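PDB 6VH5: prephenate dehydratase:Amino acid-binding ACT from Brucella abortus, which probably catalyses the decarboxylation and dehydration of prephenate to phenylpyruvate in phenylalanine biosynthesis, and binds phenylalanine in its ACT domain. Local coordinates for residues Ala153-Leu156 against Val157-Lys161. Residues are numbered along the deposited sequence; the frame is centred on the assembly and turned at random.
Sequences AARL and VADVK
The guanidinium of Arg155 presents an edge, near its own plane, to the carboxylate of Asp159 one helical turn on, the two planes 33° apart. NH1 of Arg155 and OD1 of Asp159 stay 4.1 Å from each other, too far for a salt bridge; the charges can attract only loosely. Closer contact falls to the aliphatic part of the arginine, whose CG lies 3.2 Å from Asp159 OD1. The arginine chain runs extended as far as CD and then bends, and NH2 makes its salt bridge with Glu32, outside this helix. Asp159 has CG turned back beside its own backbone N (chi1 -64°), which brings OD1 to 3.0 Å from Arg155 O, two acceptors that gain nothing from each other. Arg155 O accepts Asp159 N at 3.0 Å, with a rather bent N-H angle of 138°. Leu156 and Val160 lie alongside each other, pointing the same way, with Leu156 CD1 3.7 Å from Val160 CG2. In the backbone of this pair, Val160 N donates to Leu156 O at 3.0 Å, a straighter bond. Val157 N to Ala153 O and Ala158 N to Ala154 O belong to the same i to i+4 series. Inward, Ala153 and Val157 rest on Ala167 and Ala154 on Ala169, in strand 165-169; exposed Val160 touches Met165 there. Lys161 leaves helical geometry with positive phi, and its NZ folds back to hydrogen-bond Asp159 O at 3.1 Å. This is the last part of amphipathic alpha-helix 150-160, the beta-alpha-beta crossover between parallel strands 143-146 and 165-169, which flank strand 122-125, in the periplasmic-binding-protein-like prephenate dehydratase fold.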
ATOM      1  N   ALA A 153       9.979   0.170  19.763  1.00 59.16           N
ATOM      2  CA  ALA A 153      11.011   1.094  20.214  1.00 66.29           C
ATOM      3  C   ALA A 153      10.747   1.554  21.639  1.00 65.89           C
ATOM      4  O   ALA A 153      11.679   1.667  22.445  1.00 64.36           O
ATOM      5  CB  ALA A 153      11.092   2.291  19.267  1.00 72.20           C
ATOM      6  N   ALA A 154       9.480   1.811  21.978  1.00 63.51           N
ATOM      7  CA  ALA A 154       9.155   2.128  23.364  1.00 69.30           C
ATOM      8  C   ALA A 154       9.434   0.940  24.280  1.00 73.39           C
ATOM      9  O   ALA A 154      10.011   1.106  25.363  1.00 69.76           O
ATOM     10  CB  ALA A 154       7.699   2.570  23.482  1.00 60.47           C
ATOM     11  N   ARG A 155       9.043  -0.266  23.857  1.00 76.29           N
ATOM     12  CA  ARG A 155       9.387  -1.462  24.620  1.00 74.65           C
ATOM     13  C   ARG A 155      10.899  -1.611  24.781  1.00 75.19           C
ATOM     14  O   ARG A 155      11.384  -1.945  25.869  1.00 73.61           O
ATOM     15  CB  ARG A 155       8.786  -2.697  23.952  1.00 75.80           C
ATOM     16  CG  ARG A 155       9.145  -4.001  24.649  1.00 79.38           C
ATOM     17  CD  ARG A 155       8.431  -5.216  24.057  1.00 77.64           C
ATOM     18  NE  ARG A 155       8.542  -5.311  22.604  1.00 81.63           N
ATOM     19  CZ  ARG A 155       9.648  -5.648  21.950  1.00 88.64           C
ATOM     20  NH1 ARG A 155      10.768  -5.895  22.610  1.00 96.46           N
ATOM     21  NH2 ARG A 155       9.641  -5.712  20.627  1.00 88.22           N
ATOM     22  N   LEU A 156      11.660  -1.346  23.715  1.00 70.24           N
ATOM     23  CA  LEU A 156      13.111  -1.483  23.784  1.00 70.53           C
ATOM     24  C   LEU A 156      13.710  -0.516  24.801  1.00 70.98           C
ATOM     25  O   LEU A 156      14.638  -0.869  25.536  1.00 81.88           O
ATOM     26  CB  LEU A 156      13.729  -1.255  22.404  1.00 72.07           C
ATOM     27  CG  LEU A 156      15.259  -1.322  22.362  1.00 74.15           C
ATOM     28  CD1 LEU A 156      15.712  -2.771  22.463  1.00 80.02           C
ATOM     29  CD2 LEU A 156      15.837  -0.644  21.121  1.00 60.84           C
ATOM     30  N   VAL A 157      13.205   0.715  24.838  1.00 65.90           N
ATOM     31  CA  VAL A 157      13.733   1.720  25.753  1.00 58.11           C
ATOM     32  C   VAL A 157      13.464   1.331  27.201  1.00 57.71           C
ATOM     33  O   VAL A 157      14.321   1.505  28.074  1.00 69.67           O
ATOM     34  CB  VAL A 157      13.147   3.103  25.399  1.00 59.94           C
ATOM     35  CG1 VAL A 157      13.319   4.092  26.543  1.00 64.93           C
ATOM     36  CG2 VAL A 157      13.822   3.648  24.148  1.00 54.49           C
ATOM     37  N   ALA A 158      12.281   0.791  27.483  1.00 64.51           N
ATOM     38  CA  ALA A 158      11.958   0.397  28.851  1.00 67.77           C
ATOM     39  C   ALA A 158      12.753  -0.821  29.290  1.00 75.74           C
ATOM     40  O   ALA A 158      13.057  -0.965  30.480  1.00 87.62           O
ATOM     41  CB  ALA A 158      10.461   0.102  28.977  1.00 65.88           C
ATOM     42  N   ASP A 159      13.124  -1.688  28.344  1.00 76.20           N
ATOM     43  CA  ASP A 159      13.801  -2.927  28.703  1.00 80.60           C
ATOM     44  C   ASP A 159      15.300  -2.706  28.877  1.00 82.11           C
ATOM     45  O   ASP A 159      15.894  -3.216  29.831  1.00 88.83           O
ATOM     46  CB  ASP A 159      13.525  -4.003  27.646  1.00 86.30           C
ATOM     47  CG  ASP A 159      12.041  -4.384  27.565  1.00 93.15           C
ATOM     48  OD1 ASP A 159      11.603  -4.913  26.514  1.00 91.62           O
ATOM     49  OD2 ASP A 159      11.300  -4.129  28.541  1.00 94.17           O
ATOM     50  N   VAL A 160      15.917  -1.920  27.992  1.00 75.80           N
ATOM     51  CA  VAL A 160      17.364  -1.733  28.048  1.00 71.98           C
ATOM     52  C   VAL A 160      17.755  -0.830  29.213  1.00 72.75           C
ATOM     53  O   VAL A 160      18.850  -0.972  29.773  1.00 81.26           O
ATOM     54  CB  VAL A 160      17.866  -1.189  26.698  1.00 72.39           C
ATOM     55  CG1 VAL A 160      19.347  -0.840  26.761  1.00 69.96           C
ATOM     56  CG2 VAL A 160      17.588  -2.208  25.594  1.00 68.38           C
ATOM     57  N   LYS A 161      16.873   0.086  29.616  1.00 69.31           N
ATOM     58  CA  LYS A 161      17.105   0.963  30.766  1.00 74.07           C
ATOM     59  C   LYS A 161      18.371   1.800  30.591  1.00 77.93           C
ATOM     60  O   LYS A 161      19.037   2.168  31.563  1.00 79.59           O
ATOM     61  CB  LYS A 161      17.165   0.146  32.062  1.00 77.64           C
ATOM     62  CG  LYS A 161      15.920  -0.701  32.275  1.00 80.31           C
ATOM     63  CD  LYS A 161      16.037  -1.625  33.462  1.00 85.80           C
ATOM     64  CE  LYS A 161      14.748  -2.413  33.642  1.00 96.43           C
ATOM     65  NZ  LYS A 161      14.632  -3.532  32.662  1.00101.70           N
TER